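Vivid PAS protein VVD (Neurospora crassa, PDB 3D72) senses blue light as a fungal LOV photoreceptor, binding a flavin-adenine dinucleotide and, once light-activated, forming a rapidly exchanging dimer. Local coordinates at residues Pro31-Leu43 against Pro49-Thr61. The protein carries 1 engineered substitution. Numbering follows the deposited sequence.
Sequences PVDTSVALILCDL and PIVYASEAFLYMT. Engineered in segment 31-43: V36 (natural residue Cys). With FAD (flavin-adenine dinucleotide), chain C.
Strands 38-42 and 50-53 pair antiparallel, their axes at 161°, and the register slips by one where V51 N and Y52 N both donate to L40 O, at 2.8 Å and a longer 3.3 Å: a classic beta bulge. Beyond it D42 N reaches P49 O; before it S54 N meets L38 O in a nearly straight bond (171°). S54 is also the N-cap of helix 55-61. Its OG, lodged between backbone N and carbonyl carbon (chi1 79°), donates to the backbone O of V36, an engineered residue, in the carbonyl plane (2.9 Å) and accepts from F57 N (3.3 Å). An alanine here would remove OG, so V36 O and F57 N would probably each lose a partner and the end of the D33-V36 turn is likely to be tied less firmly to the helix start. I39 CG2 sits over the centre of the F57 ring, 3.4 Å from its centroid, a CH-pi contact; T61 CG2 lies on the opposite face. On the face carrying L40 and Y52, L38 CD1 meets the Y52 ring at its edge (3.7 Å from CE1). I39 CD1 approaches FAD C6 at 3.4 Å, while C41 SG abuts FAD C7M, so strand 38-42 of this PAS/LOV hairpin lines part of the flavin pocket.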
ATOM      1  N   PRO A  31       7.104  -6.575   2.984  1.00 16.44           N
ATOM      2  CA  PRO A  31       6.523  -5.244   2.780  1.00 14.92           C
ATOM      3  C   PRO A  31       7.310  -4.388   1.788  1.00 13.78           C
ATOM      4  O   PRO A  31       8.539  -4.411   1.770  1.00 14.30           O
ATOM      5  CB  PRO A  31       6.512  -4.650   4.190  1.00 15.90           C
ATOM      6  CG  PRO A  31       7.629  -5.383   4.889  1.00 18.08           C
ATOM      7  CD  PRO A  31       7.492  -6.785   4.388  1.00 16.86           C
ATOM      8  N   VAL A  32       6.588  -3.650   0.951  1.00 12.14           N
ATOM      9  CA  VAL A  32       7.216  -2.772  -0.026  1.00 11.55           C
ATOM     10  C   VAL A  32       6.484  -1.443  -0.019  1.00 11.79           C
ATOM     11  O   VAL A  32       5.309  -1.387   0.340  1.00 11.87           O
ATOM     12  CB  VAL A  32       7.149  -3.357  -1.460  1.00 11.47           C
ATOM     13  CG1 VAL A  32       8.191  -4.460  -1.631  1.00 12.31           C
ATOM     14  CG2 VAL A  32       5.755  -3.895  -1.738  1.00 12.70           C
ATOM     15  N   ASP A  33       7.187  -0.374  -0.376  1.00 13.07           N
ATOM     16  CA  ASP A  33       6.566   0.939  -0.445  1.00 13.96           C
ATOM     17  C   ASP A  33       7.200   1.717  -1.582  1.00 14.68           C
ATOM     18  O   ASP A  33       8.091   1.210  -2.265  1.00 13.42           O
ATOM     19  CB  ASP A  33       6.671   1.717   0.884  1.00 14.89           C
ATOM     20  CG  ASP A  33       8.100   1.946   1.335  1.00 16.35           C
ATOM     21  OD1 ASP A  33       9.016   1.928   0.490  1.00 15.21           O
ATOM     22  OD2 ASP A  33       8.302   2.170   2.548  1.00 17.28           O
ATOM     23  N   THR A  34       6.732   2.939  -1.791  1.00 17.16           N
ATOM     24  CA  THR A  34       7.225   3.765  -2.879  1.00 19.44           C
ATOM     25  C   THR A  34       8.664   4.234  -2.737  1.00 19.83           C
ATOM     26  O   THR A  34       9.185   4.890  -3.645  1.00 21.15           O
ATOM     27  CB  THR A  34       6.337   5.006  -3.072  1.00 20.07           C
ATOM     28  OG1 THR A  34       6.411   5.826  -1.899  1.00 21.31           O
ATOM     29  CG2 THR A  34       4.893   4.594  -3.318  1.00 20.18           C
ATOM     30  N   SER A  35       9.307   3.894  -1.619  1.00 19.46           N
ATOM     31  CA  SER A  35      10.690   4.298  -1.362  1.00 18.96           C
ATOM     32  C   SER A  35      11.721   3.349  -1.976  1.00 17.77           C
ATOM     33  O   SER A  35      12.887   3.708  -2.126  1.00 18.94           O
ATOM     34  CB  SER A  35      10.956   4.394   0.146  1.00 19.90           C
ATOM     35  OG  SER A  35      11.367   3.153   0.696  1.00 22.22           O
ATOM     36  N   VAL A  36      11.290   2.141  -2.325  1.00 16.54           N
ATOM     37  CA  VAL A  36      12.183   1.148  -2.906  1.00 15.16           C
ATOM     38  C   VAL A  36      12.395   1.401  -4.388  1.00 13.89           C
ATOM     39  O   VAL A  36      11.717   2.237  -4.978  1.00 12.18           O
ATOM     40  CB  VAL A  36      11.606  -0.277  -2.746  1.00 15.05           C
ATOM     41  CG1 VAL A  36      11.243  -0.524  -1.294  1.00 17.40           C
ATOM     42  CG2 VAL A  36      10.386  -0.459  -3.637  1.00 16.48           C
ATOM     43  N   ALA A  37      13.350   0.693  -4.981  1.00 11.98           N
ATOM     44  CA  ALA A  37      13.594   0.837  -6.415  1.00 11.12           C
ATOM     45  C   ALA A  37      12.507   0.045  -7.134  1.00 10.30           C
ATOM     46  O   ALA A  37      12.387  -1.167  -6.969  1.00  9.38           O
ATOM     47  CB  ALA A  37      14.974   0.299  -6.785  1.00 12.42           C
ATOM     48  N   LEU A  38      11.694   0.729  -7.923  1.00  8.96           N
ATOM     49  CA  LEU A  38      10.630   0.034  -8.631  1.00  7.70           C
ATOM     50  C   LEU A  38      10.295   0.744  -9.913  1.00  7.36           C
ATOM     51  O   LEU A  38      10.617   1.913 -10.084  1.00  7.76           O
ATOM     52  CB  LEU A  38       9.362  -0.057  -7.771  1.00 10.46           C
ATOM     53  CG  LEU A  38       8.591   1.211  -7.394  1.00  9.56           C
ATOM     54  CD1 LEU A  38       7.729   1.681  -8.568  1.00 11.44           C
ATOM     55  CD2 LEU A  38       7.694   0.918  -6.188  1.00 12.94           C
ATOM     56  N   ILE A  39       9.673   0.007 -10.818  1.00  7.21           N
ATOM     57  CA  ILE A  39       9.216   0.583 -12.078  1.00  7.69           C
ATOM     58  C   ILE A  39       7.893  -0.063 -12.454  1.00  7.86           C
ATOM     59  O   ILE A  39       7.572  -1.163 -12.013  1.00  8.19           O
ATOM     60  CB  ILE A  39      10.234   0.401 -13.234  1.00  9.34           C
ATOM     61  CG1 ILE A  39      10.433  -1.076 -13.564  1.00  9.90           C
ATOM     62  CG2 ILE A  39      11.556   1.040 -12.854  1.00 10.19           C
ATOM     63  CD1 ILE A  39      11.275  -1.289 -14.819  1.00 12.00           C
ATOM     64  N   LEU A  40       7.100   0.642 -13.249  1.00  5.77           N
ATOM     65  CA  LEU A  40       5.823   0.117 -13.700  1.00  7.71           C
ATOM     66  C   LEU A  40       5.884   0.140 -15.222  1.00  8.10           C
ATOM     67  O   LEU A  40       6.284   1.153 -15.805  1.00  8.50           O
ATOM     68  CB  LEU A  40       4.666   1.008 -13.233  1.00  7.36           C
ATOM     69  CG  LEU A  40       3.279   0.397 -13.480  1.00  8.57           C
ATOM     70  CD1 LEU A  40       2.969  -0.643 -12.398  1.00  7.52           C
ATOM     71  CD2 LEU A  40       2.227   1.499 -13.455  1.00  8.92           C
ATOM     72  N   CYS A  41       5.529  -0.980 -15.846  1.00  7.81           N
ATOM     73  CA  CYS A  41       5.526  -1.093 -17.301  1.00  7.95           C
ATOM     74  C   CYS A  41       4.117  -1.362 -17.792  1.00  9.09           C
ATOM     75  O   CYS A  41       3.326  -2.028 -17.113  1.00  8.45           O
ATOM     76  CB  CYS A  41       6.462  -2.208 -17.761  1.00  9.20           C
ATOM     77  SG  CYS A  41       8.195  -1.909 -17.327  1.00  9.75           S
ATOM     78  N   ASP A  42       3.805  -0.848 -18.978  1.00  7.76           N
ATOM     79  CA  ASP A  42       2.472  -1.013 -19.553  1.00  8.69           C
ATOM     80  C   ASP A  42       2.423  -2.242 -20.464  1.00  8.93           C
ATOM     81  O   ASP A  42       3.003  -2.257 -21.543  1.00  8.66           O
ATOM     82  CB  ASP A  42       2.104   0.237 -20.349  1.00 10.27           C
ATOM     83  CG  ASP A  42       0.624   0.323 -20.642  1.00 10.59           C
ATOM     84  OD1 ASP A  42      -0.012  -0.736 -20.763  1.00 11.33           O
ATOM     85  OD2 ASP A  42       0.099   1.450 -20.770  1.00 12.28           O
ATOM     86  N   LEU A  43       1.720  -3.278 -20.021  1.00  9.96           N
ATOM     87  CA  LEU A  43       1.613  -4.501 -20.797  1.00 11.82           C
ATOM     88  C   LEU A  43       0.843  -4.327 -22.092  1.00 12.50           C
ATOM     89  O   LEU A  43       0.988  -5.135 -23.013  1.00 13.70           O
ATOM     90  CB  LEU A  43       0.932  -5.593 -19.967  1.00 12.59           C
ATOM     91  CG  LEU A  43       1.678  -6.051 -18.713  1.00 13.51           C
ATOM     92  CD1 LEU A  43       0.792  -6.977 -17.894  1.00 13.33           C
ATOM     93  CD2 LEU A  43       2.964  -6.743 -19.116  1.00 13.80           C
ATOM     94  N   PRO A  49       6.582  -0.865 -22.400  1.00  8.37           N
ATOM     95  CA  PRO A  49       7.380   0.272 -21.939  1.00  8.72           C
ATOM     96  C   PRO A  49       7.251   0.695 -20.476  1.00  7.52           C
ATOM     97  O   PRO A  49       6.194   0.548 -19.869  1.00  9.04           O
ATOM     98  CB  PRO A  49       6.933   1.385 -22.875  1.00  8.57           C
ATOM     99  CG  PRO A  49       5.479   1.097 -23.037  1.00  9.06           C
ATOM    100  CD  PRO A  49       5.461  -0.409 -23.249  1.00  8.99           C
ATOM    101  N   ILE A  50       8.341   1.229 -19.935  1.00  6.84           N
ATOM    102  CA  ILE A  50       8.352   1.754 -18.582  1.00  7.16           C
ATOM    103  C   ILE A  50       7.525   3.033 -18.615  1.00  7.80           C
ATOM    104  O   ILE A  50       7.782   3.920 -19.430  1.00  8.45           O
ATOM    105  CB  ILE A  50       9.786   2.124 -18.129  1.00  8.39           C
ATOM    106  CG1 ILE A  50      10.655   0.865 -18.055  1.00  8.99           C
ATOM    107  CG2 ILE A  50       9.745   2.837 -16.797  1.00  8.70           C
ATOM    108  CD1 ILE A  50      12.134   1.159 -17.886  1.00  7.71           C
ATOM    109  N   VAL A  51       6.526   3.127 -17.749  1.00  8.01           N
ATOM    110  CA  VAL A  51       5.684   4.323 -17.704  1.00  8.30           C
ATOM    111  C   VAL A  51       5.848   5.046 -16.365  1.00  9.09           C
ATOM    112  O   VAL A  51       5.331   6.145 -16.166  1.00  8.79           O
ATOM    113  CB  VAL A  51       4.180   3.991 -17.965  1.00  8.21           C
ATOM    114  CG1 VAL A  51       3.999   3.517 -19.400  1.00  9.82           C
ATOM    115  CG2 VAL A  51       3.686   2.927 -17.001  1.00  7.64           C
ATOM    116  N   TYR A  52       6.566   4.414 -15.437  1.00  8.70           N
ATOM    117  CA  TYR A  52       6.852   5.016 -14.135  1.00  9.51           C
ATOM    118  C   TYR A  52       8.124   4.422 -13.554  1.00  8.68           C
ATOM    119  O   TYR A  52       8.317   3.215 -13.609  1.00  8.84           O
ATOM    120  CB  TYR A  52       5.717   4.786 -13.131  1.00 10.18           C
ATOM    121  CG  TYR A  52       6.031   5.378 -11.772  1.00 13.83           C
ATOM    122  CD1 TYR A  52       6.686   4.633 -10.788  1.00 14.84           C
ATOM    123  CD2 TYR A  52       5.737   6.708 -11.499  1.00 16.20           C
ATOM    124  CE1 TYR A  52       7.044   5.209  -9.569  1.00 17.71           C
ATOM    125  CE2 TYR A  52       6.090   7.289 -10.289  1.00 19.03           C
ATOM    126  CZ  TYR A  52       6.742   6.539  -9.333  1.00 18.91           C
ATOM    127  OH  TYR A  52       7.095   7.145  -8.153  1.00 23.04           O
ATOM    128  N   ALA A  53       8.983   5.277 -13.002  1.00  8.84           N
ATOM    129  CA  ALA A  53      10.227   4.819 -12.383  1.00  9.89           C
ATOM    130  C   ALA A  53      10.420   5.564 -11.072  1.00  9.87           C
ATOM    131  O   ALA A  53      10.320   6.790 -11.020  1.00  9.35           O
ATOM    132  CB  ALA A  53      11.415   5.064 -13.314  1.00  9.20           C
ATOM    133  N   SER A  54      10.682   4.823  -9.999  1.00  9.09           N
ATOM    134  CA  SER A  54      10.879   5.459  -8.703  1.00  9.61           C
ATOM    135  C   SER A  54      12.244   6.125  -8.650  1.00 10.13           C
ATOM    136  O   SER A  54      13.156   5.757  -9.391  1.00 10.45           O
ATOM    137  CB  SER A  54      10.767   4.439  -7.565  1.00 10.86           C
ATOM    138  OG  SER A  54      11.952   3.680  -7.433  1.00 10.04           O
ATOM    139  N   GLU A  55      12.385   7.105  -7.770  1.00 11.08           N
ATOM    140  CA  GLU A  55      13.658   7.790  -7.653  1.00 12.48           C
ATOM    141  C   GLU A  55      14.785   6.840  -7.268  1.00 11.98           C
ATOM    142  O   GLU A  55      15.923   7.034  -7.675  1.00 12.06           O
ATOM    143  CB  GLU A  55      13.539   8.938  -6.652  1.00 15.57           C
ATOM    144  CG  GLU A  55      12.564   9.999  -7.123  1.00 22.18           C
ATOM    145  CD  GLU A  55      12.891  11.382  -6.600  1.00 25.80           C
ATOM    146  OE1 GLU A  55      12.238  12.351  -7.044  1.00 28.98           O
ATOM    147  OE2 GLU A  55      13.797  11.502  -5.746  1.00 28.55           O
ATOM    148  N   ALA A  56      14.467   5.800  -6.502  1.00 11.62           N
ATOM    149  CA  ALA A  56      15.483   4.833  -6.093  1.00 11.48           C
ATOM    150  C   ALA A  56      15.997   4.012  -7.277  1.00 11.58           C
ATOM    151  O   ALA A  56      17.169   3.602  -7.295  1.00 12.25           O
ATOM    152  CB  ALA A  56      14.930   3.903  -5.011  1.00 11.79           C
ATOM    153  N   PHE A  57      15.124   3.750  -8.251  1.00 10.53           N
ATOM    154  CA  PHE A  57      15.522   3.011  -9.450  1.00 11.62           C
ATOM    155  C   PHE A  57      16.453   3.889 -10.281  1.00 11.77           C
ATOM    156  O   PHE A  57      17.450   3.416 -10.817  1.00 12.72           O
ATOM    157  CB  PHE A  57      14.290   2.650 -10.289  1.00 10.54           C
ATOM    158  CG  PHE A  57      14.614   2.110 -11.653  1.00 10.15           C
ATOM    159  CD1 PHE A  57      14.898   0.761 -11.833  1.00 10.05           C
ATOM    160  CD2 PHE A  57      14.641   2.954 -12.762  1.00  9.04           C
ATOM    161  CE1 PHE A  57      15.198   0.252 -13.090  1.00  9.02           C
ATOM    162  CE2 PHE A  57      14.942   2.458 -14.029  1.00  9.66           C
ATOM    163  CZ  PHE A  57      15.222   1.105 -14.199  1.00  8.63           C
ATOM    164  N   LEU A  58      16.111   5.168 -10.404  1.00 13.13           N
ATOM    165  CA  LEU A  58      16.939   6.090 -11.179  1.00 13.19           C
ATOM    166  C   LEU A  58      18.305   6.246 -10.525  1.00 13.93           C
ATOM    167  O   LEU A  58      19.334   6.303 -11.206  1.00 14.60           O
ATOM    168  CB  LEU A  58      16.252   7.451 -11.284  1.00 13.73           C
ATOM    169  CG  LEU A  58      14.883   7.430 -11.966  1.00 15.02           C
ATOM    170  CD1 LEU A  58      14.274   8.830 -11.927  1.00 14.99           C
ATOM    171  CD2 LEU A  58      15.033   6.932 -13.396  1.00 15.42           C
ATOM    172  N   TYR A  59      18.310   6.310  -9.198  1.00 14.76           N
ATOM    173  CA  TYR A  59      19.558   6.453  -8.464  1.00 15.40           C
ATOM    174  C   TYR A  59      20.423   5.207  -8.634  1.00 14.92           C
ATOM    175  O   TYR A  59      21.630   5.299  -8.904  1.00 15.67           O
ATOM    176  CB  TYR A  59      19.278   6.671  -6.982  1.00 16.06           C
ATOM    177  CG  TYR A  59      20.527   6.869  -6.168  1.00 17.69           C
ATOM    178  CD1 TYR A  59      20.664   6.277  -4.918  1.00 18.95           C
ATOM    179  CD2 TYR A  59      21.570   7.660  -6.643  1.00 18.85           C
ATOM    180  CE1 TYR A  59      21.808   6.467  -4.154  1.00 19.51           C
ATOM    181  CE2 TYR A  59      22.721   7.856  -5.891  1.00 20.24           C
ATOM    182  CZ  TYR A  59      22.830   7.258  -4.650  1.00 19.58           C
ATOM    183  OH  TYR A  59      23.955   7.455  -3.893  1.00 20.41           O
ATOM    184  N   MET A  60      19.803   4.043  -8.469  1.00 14.12           N
ATOM    185  CA  MET A  60      20.506   2.774  -8.604  1.00 13.90           C
ATOM    186  C   MET A  60      21.171   2.595  -9.965  1.00 14.68           C
ATOM    187  O   MET A  60      22.336   2.196 -10.049  1.00 13.87           O
ATOM    188  CB  MET A  60      19.545   1.598  -8.384  1.00 13.08           C
ATOM    189  CG  MET A  60      20.199   0.238  -8.590  1.00 15.82           C
ATOM    190  SD  MET A  60      19.012  -1.128  -8.615  1.00 16.37           S
ATOM    191  CE  MET A  60      18.471  -1.101 -10.332  1.00 18.28           C
ATOM    192  N   THR A  61      20.427   2.895 -11.027  1.00 14.50           N
ATOM    193  CA  THR A  61      20.923   2.715 -12.389  1.00 14.59           C
ATOM    194  C   THR A  61      21.728   3.864 -12.976  1.00 14.85           C
ATOM    195  O   THR A  61      22.458   3.673 -13.949  1.00 14.45           O
ATOM    196  CB  THR A  61      19.759   2.401 -13.360  1.00 14.14           C
ATOM    197  OG1 THR A  61      18.884   3.534 -13.452  1.00 13.17           O
ATOM    198  CG2 THR A  61      18.974   1.192 -12.878  1.00 12.53           C
TER
HETATM  199  PA  FAD C 201      13.890 -11.410 -26.036  1.00 23.41           P
HETATM  200  O1A FAD C 201      14.436 -10.134 -26.573  1.00 23.22           O
HETATM  201  O2A FAD C 201      12.941 -12.165 -26.889  1.00 24.57           O
HETATM  202  O5B FAD C 201      15.117 -12.333 -25.632  1.00 25.58           O
HETATM  203  C5B FAD C 201      14.974 -13.664 -25.097  1.00 30.77           C
HETATM  204  C4B FAD C 201      16.356 -14.309 -25.095  1.00 34.35           C
HETATM  205  O4B FAD C 201      16.188 -15.658 -24.624  1.00 35.98           O
HETATM  206  C3B FAD C 201      17.052 -14.380 -26.472  1.00 35.60           C
HETATM  207  O3B FAD C 201      18.344 -13.830 -26.500  1.00 36.52           O
HETATM  208  C2B FAD C 201      17.031 -15.855 -26.857  1.00 36.61           C
HETATM  209  O2B FAD C 201      18.153 -16.368 -27.527  1.00 36.34           O
HETATM  210  C1B FAD C 201      16.711 -16.608 -25.562  1.00 37.48           C
HETATM  211  N9A FAD C 201      15.697 -17.634 -25.703  1.00 39.82           N
HETATM  212  C8A FAD C 201      14.399 -17.484 -26.108  1.00 40.70           C
HETATM  213  N7A FAD C 201      13.712 -18.602 -26.153  1.00 41.33           N
HETATM  214  C5A FAD C 201      14.634 -19.563 -25.774  1.00 41.49           C
HETATM  215  C6A FAD C 201      14.518 -20.990 -25.612  1.00 42.38           C
HETATM  216  N6A FAD C 201      13.375 -21.636 -25.864  1.00 42.83           N
HETATM  217  N1A FAD C 201      15.621 -21.684 -25.211  1.00 42.92           N
HETATM  218  C2A FAD C 201      16.770 -20.995 -24.967  1.00 42.81           C
HETATM  219  N3A FAD C 201      16.993 -19.665 -25.073  1.00 42.45           N
HETATM  220  C4A FAD C 201      15.836 -18.998 -25.503  1.00 41.33           C
HETATM  221  N1  FAD C 201      15.227  -6.518 -17.322  1.00  8.83           N
HETATM  222  C2  FAD C 201      16.431  -6.156 -16.809  1.00  8.51           C
HETATM  223  O2  FAD C 201      17.507  -6.553 -17.292  1.00 10.03           O
HETATM  224  N3  FAD C 201      16.477  -5.321 -15.682  1.00 10.52           N
HETATM  225  C4  FAD C 201      15.362  -4.790 -15.032  1.00  7.73           C
HETATM  226  O4  FAD C 201      15.514  -4.062 -14.025  1.00  9.07           O
HETATM  227  C4X FAD C 201      14.115  -5.181 -15.564  1.00  8.10           C
HETATM  228  N5  FAD C 201      12.941  -4.678 -14.974  1.00  7.42           N
HETATM  229  C5X FAD C 201      11.729  -5.067 -15.519  1.00  8.45           C
HETATM  230  C6  FAD C 201      10.525  -4.568 -14.934  1.00  6.95           C
HETATM  231  C7  FAD C 201       9.288  -4.884 -15.445  1.00  8.46           C
HETATM  232  C7M FAD C 201       8.058  -4.313 -14.727  1.00  8.59           C
HETATM  233  C8  FAD C 201       9.177  -5.683 -16.610  1.00  8.01           C
HETATM  234  C8M FAD C 201       7.847  -6.046 -17.238  1.00  8.58           C
HETATM  235  C9  FAD C 201      10.379  -6.203 -17.213  1.00  7.76           C
HETATM  236  C9A FAD C 201      11.652  -5.905 -16.698  1.00  7.81           C
HETATM  237  N10 FAD C 201      12.887  -6.416 -17.270  1.00  7.68           N
HETATM  238  C10 FAD C 201      14.090  -6.014 -16.733  1.00  8.09           C
HETATM  239  C1' FAD C 201      12.906  -7.348 -18.432  1.00  8.15           C
HETATM  240  C2' FAD C 201      12.859  -6.830 -19.849  1.00  9.72           C
HETATM  241  O2' FAD C 201      11.989  -5.694 -19.894  1.00  9.41           O
HETATM  242  C3' FAD C 201      12.404  -8.001 -20.752  1.00  9.13           C
HETATM  243  O3' FAD C 201      11.105  -8.419 -20.335  1.00 10.38           O
HETATM  244  C4' FAD C 201      13.370  -9.231 -20.680  1.00 10.48           C
HETATM  245  O4' FAD C 201      14.630  -8.865 -21.211  1.00 10.12           O
HETATM  246  C5' FAD C 201      12.832 -10.461 -21.429  1.00 12.63           C
HETATM  247  O5' FAD C 201      12.052 -10.085 -22.575  1.00 14.91           O
HETATM  248  P   FAD C 201      12.702  -9.707 -23.973  1.00 16.53           P
HETATM  249  O1P FAD C 201      11.649  -9.029 -24.733  1.00 16.28           O
HETATM  250  O2P FAD C 201      13.959  -8.946 -23.777  1.00 14.47           O
HETATM  251  O3P FAD C 201      13.065 -11.083 -24.716  1.00 20.21           O
HETATM  252  O   HOH W   1       8.257   6.211  -6.246  1.00 30.71           O